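Local coordinates for putative MCP-type signal transduction protein (Campylobacter jejuni subsp. jejuni serotype O:2, PDB 4WY9), which serves as a chemotaxis receptor whose periplasmic tandem-PAS domain senses chemical signals, perhaps by indirect ligand recognition, at residues Phe272-Gln275 with Asp276-Trp279; Lys155-Glu159 with Gly160-Asp164. All coordinates share one frame; numbering follows the deposited sequence. Where two conformers were deposited one is given.

Contact 1: Phe272-Gln275 with Asp276-Trp279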
# COMPACT_ATOMS: atom_id res chain seq x y z
N PHE A 272 11.71 0.56 6.88
CA PHE A 272 11.49 -0.85 6.71
C PHE A 272 11.27 -1.21 5.24
O PHE A 272 10.83 -0.39 4.46
CB PHE A 272 10.33 -1.36 7.57
CG PHE A 272 9.00 -0.68 7.29
CD1 PHE A 272 8.67 0.54 7.89
CD2 PHE A 272 8.06 -1.28 6.48
CE1 PHE A 272 7.46 1.14 7.63
CE2 PHE A 272 6.82 -0.67 6.25
CZ PHE A 272 6.52 0.53 6.86
N LYS A 273 11.58 -2.45 4.90
CA LYS A 273 11.41 -2.93 3.57
C LYS A 273 10.23 -3.85 3.50
O LYS A 273 9.95 -4.58 4.44
CB LYS A 273 12.66 -3.66 3.06
CG LYS A 273 13.88 -2.76 2.82
CD LYS A 273 15.08 -3.61 2.53
CE LYS A 273 16.33 -3.03 3.22
NZ LYS A 273 17.50 -3.93 3.16
N VAL A 274 9.54 -3.80 2.38
CA VAL A 274 8.45 -4.68 2.08
C VAL A 274 8.69 -5.20 0.69
O VAL A 274 8.48 -4.48 -0.29
CB VAL A 274 7.08 -3.96 2.17
CG1 VAL A 274 5.98 -4.88 1.76
CG2 VAL A 274 6.83 -3.40 3.58
N GLN A 275 9.14 -6.45 0.59
CA GLN A 275 9.58 -7.03 -0.69
C GLN A 275 10.59 -6.09 -1.31
O GLN A 275 11.62 -5.78 -0.70
CB GLN A 275 8.37 -7.33 -1.58
CG GLN A 275 7.44 -8.37 -1.02
CD GLN A 275 7.99 -9.78 -1.13
OE1 GLN A 275 8.72 -10.11 -2.08
NE2 GLN A 275 7.64 -10.61 -0.17
N ASP A 276 10.32 -5.57 -2.50
CA ASP A 276 11.28 -4.68 -3.18
C ASP A 276 10.95 -3.20 -2.94
O ASP A 276 11.57 -2.32 -3.53
CB ASP A 276 11.31 -4.97 -4.68
CG ASP A 276 11.77 -6.37 -4.98
OD1 ASP A 276 12.84 -6.74 -4.41
OD2 ASP A 276 11.08 -7.10 -5.73
N SER A 277 9.96 -2.92 -2.09
CA SER A 277 9.60 -1.53 -1.77
C SER A 277 10.18 -1.14 -0.44
O SER A 277 10.55 -1.98 0.39
CB SER A 277 8.07 -1.33 -1.79
OG SER A 277 7.43 -1.95 -0.71
N SER A 278 10.27 0.16 -0.20
CA SER A 278 10.91 0.70 1.00
C SER A 278 10.07 1.80 1.56
O SER A 278 9.65 2.70 0.81
CB SER A 278 12.30 1.20 0.67
OG SER A 278 13.14 0.19 0.14
N TRP A 279 9.84 1.76 2.87
CA TRP A 279 8.96 2.68 3.55
C TRP A 279 9.58 3.22 4.81
O TRP A 279 10.55 2.65 5.32
CB TRP A 279 7.61 2.01 3.85
CG TRP A 279 6.94 1.48 2.64
CD1 TRP A 279 7.19 0.28 2.02
CD2 TRP A 279 5.89 2.11 1.90
NE1 TRP A 279 6.37 0.16 0.92
CE2 TRP A 279 5.57 1.26 0.81
CE3 TRP A 279 5.21 3.30 2.03
CZ2 TRP A 279 4.58 1.58 -0.12
CZ3 TRP A 279 4.24 3.63 1.11
CH2 TRP A 279 3.94 2.76 0.05
O HOH W 1 9.51 -9.14 -4.68
O HOH W 2 13.00 -3.24 -0.58
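The ring of Phe-272 takes Trp-279 CB over one face, 3.5 Å from Phe-272 CZ; the pyrrole ring of Trp-279 lies 22° from the phenyl plane with centroids 5.7 Å apart, leaving little true stacking. At the indole's edge, in its plane, Ser-277 OG accepts a hydrogen bond from Trp-279 NE1 (2.9 Å). Val-274 CG2 approaches Trp-279 CD1 obliquely. These residues line one face of a tight antiparallel beta hairpin, a worked case of the type II' turn: it runs from Val-274 to Ser-277, and Gln-275 takes the positive phi (52°) of its first corner. Phe-272 and Trp-279, like Val-274 and Ser-277, are hydrogen-bonded pairs; Lys-273 and Ser-278 between them form a non-hydrogen-bonded pair on the other face. The aromatic face packs on helix 8-51, where Phe-31 meets both Val-274 and the indole. One water donates to Gln-275 OE1 and Asp-276 OD2, a second to the carbonyls of Gln-275 and Ser-277. Ser-277 OG links the indole to the partner strand: chi1 of 71° puts it on an in-plane lone pair of Val-274 O (2.8 Å), which also accepts Ser-277 N from above the carbonyl plane.

Contact 2: Lys155-Glu159 with Gly160-Asp164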
# COMPACT_ATOMS: atom_id res chain seq x y z
N LYS A 155 -3.89 8.12 -5.76
CA LYS A 155 -5.32 8.33 -5.66
C LYS A 155 -6.04 7.26 -6.46
O LYS A 155 -5.62 6.91 -7.59
CB LYS A 155 -5.68 9.71 -6.18
CG LYS A 155 -7.17 10.01 -6.24
CD LYS A 155 -7.52 11.16 -7.22
CE LYS A 155 -6.75 12.43 -7.02
NZ LYS A 155 -7.02 13.41 -8.11
N MET A 156 -7.11 6.71 -5.90
CA MET A 156 -7.98 5.79 -6.64
C MET A 156 -9.43 6.18 -6.40
O MET A 156 -9.77 6.86 -5.43
CB MET A 156 -7.75 4.35 -6.25
CG MET A 156 -6.40 3.82 -6.57
SD MET A 156 -6.19 2.08 -6.13
CE MET A 156 -7.10 1.27 -7.42
N ASN A 157 -10.29 5.71 -7.28
CA ASN A 157 -11.72 5.91 -7.14
C ASN A 157 -12.41 4.74 -7.79
O ASN A 157 -12.52 4.68 -9.03
CB ASN A 157 -12.18 7.25 -7.74
CG ASN A 157 -13.62 7.55 -7.44
OD1 ASN A 157 -14.47 6.64 -7.40
ND2 ASN A 157 -13.91 8.80 -7.15
N LEU A 158 -12.89 3.81 -6.99
CA LEU A 158 -13.49 2.57 -7.52
C LEU A 158 -14.99 2.47 -7.28
O LEU A 158 -15.67 1.74 -8.00
CB LEU A 158 -12.81 1.37 -6.91
CG LEU A 158 -11.32 1.25 -7.21
CD1 LEU A 158 -10.74 0.10 -6.43
CD2 LEU A 158 -11.07 1.07 -8.69
N GLU A 159 -15.51 3.21 -6.30
CA GLU A 159 -16.93 3.13 -5.96
C GLU A 159 -17.62 4.49 -5.89
O GLU A 159 -18.78 4.56 -5.53
CB GLU A 159 -17.11 2.41 -4.63
CG GLU A 159 -16.61 0.98 -4.62
CD GLU A 159 -16.76 0.35 -3.25
OE1 GLU A 159 -16.09 0.80 -2.32
OE2 GLU A 159 -17.59 -0.60 -3.15
N GLY A 160 -16.96 5.53 -6.35
CA GLY A 160 -17.53 6.86 -6.39
C GLY A 160 -16.76 7.92 -5.64
O GLY A 160 -16.75 9.09 -6.05
N GLN A 161 -16.05 7.51 -4.58
CA GLN A 161 -15.30 8.48 -3.79
C GLN A 161 -13.82 8.20 -3.88
O GLN A 161 -13.39 7.08 -3.90
CB GLN A 161 -15.72 8.47 -2.33
CG GLN A 161 -17.24 8.48 -2.07
CD GLN A 161 -17.60 7.75 -0.77
OE1 GLN A 161 -16.81 6.94 -0.23
NE2 GLN A 161 -18.81 8.02 -0.27
N ASP A 162 -13.04 9.27 -3.91
CA ASP A 162 -11.58 9.17 -3.95
C ASP A 162 -11.03 8.61 -2.66
O ASP A 162 -11.56 8.87 -1.57
CB ASP A 162 -10.95 10.54 -4.17
CG ASP A 162 -11.18 11.11 -5.55
OD1 ASP A 162 -11.64 10.39 -6.46
OD2 ASP A 162 -10.86 12.31 -5.72
N PHE A 163 -9.95 7.83 -2.76
CA PHE A 163 -9.20 7.42 -1.59
C PHE A 163 -7.72 7.27 -1.93
O PHE A 163 -7.34 7.18 -3.10
CB PHE A 163 -9.76 6.13 -0.97
CG PHE A 163 -9.62 4.89 -1.83
CD1 PHE A 163 -10.53 4.62 -2.81
CD2 PHE A 163 -8.63 3.97 -1.59
CE1 PHE A 163 -10.42 3.47 -3.60
CE2 PHE A 163 -8.52 2.83 -2.36
CZ PHE A 163 -9.41 2.58 -3.35
N ASP A 164 -6.88 7.32 -0.92
CA ASP A 164 -5.45 7.16 -1.06
C ASP A 164 -5.06 5.71 -0.82
O ASP A 164 -5.49 5.11 0.17
CB ASP A 164 -4.73 8.11 -0.14
CG ASP A 164 -5.18 9.53 -0.35
OD1 ASP A 164 -4.98 10.03 -1.43
OD2 ASP A 164 -5.71 10.13 0.61
O HOH W 3 -13.87 4.45 -4.32
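Asn-157 reaches across a short antiparallel hairpin to Gly-160 and Asp-162, illustrating how one amide can organise a turn. From CA the chain leaves with CG opposite the backbone N (chi1 -172°), which carries the amide in among the residues on the returning side. Asn-157 CB lies 3.4 Å from Asp-162 OD1, and CG packs near both that oxygen and the carbonyl O of Gln-161. At the tip, Asn-157 OD1 accepts the N-H of Gly-160 at 2.9 Å, in the plane of the amide carbonyl, though the bond is bent at the hydrogen. Asn-157 ND2 donates twice: to Asp-162 OD1 at 2.9 Å, on the anti side but 31° out of the plane of a carboxylate almost perpendicular to the amide, and to Gly-160 O at 3.1 Å, nearly side-on from above the carbonyl plane. Together these three bonds, none ideal at both donor and acceptor, hold the amide's rotation. A water accepts from Glu-159 N and donates to Gln-161 O. Gly-160 has phi 123°, where a beta carbon would run into Glu-159 O.

Beyond the loop, Met-156 and Phe-163 form a hydrogen-bonded pair. Met-156 CB lies over one face of the Phe-163 ring, 3.8 Å from CZ, and its SD makes an oblique Met-aromatic contact; Leu-158 CD1 comes to the ring's edge. Within the PDC sensor fold, Met-156 and Leu-158 lean on helix 126-129, whose Glu-127 OE1 accepts a hydrogen bond from Asn-157 N, while Phe-163 reaches Phe-78 of strand 78-83 and Thr-186 of strand 179-188.

Overall arrangement
From the N terminus the chain runs first through the long helix 8-51, then into the antiparallel sheet of the first PDC sensor domain. There contact 2 closes the hairpin between strands 154-156 and 163-173. The chain goes on through strand 179-188 and helix 190-196 to the five-stranded antiparallel sheet, where contact 1 closes the hairpin of strands 264-274 and 277-286. The two hairpins are therefore in series and neither nest nor cross. The centres of contact 1 and contact 2 lie about 24 Å apart, and the nearest atoms of the two contacts about 10 Å. Contact 1 also reaches Ile-150, ahead of contact 2 in the chain, tying the two sheet regions and helix 8-51 together.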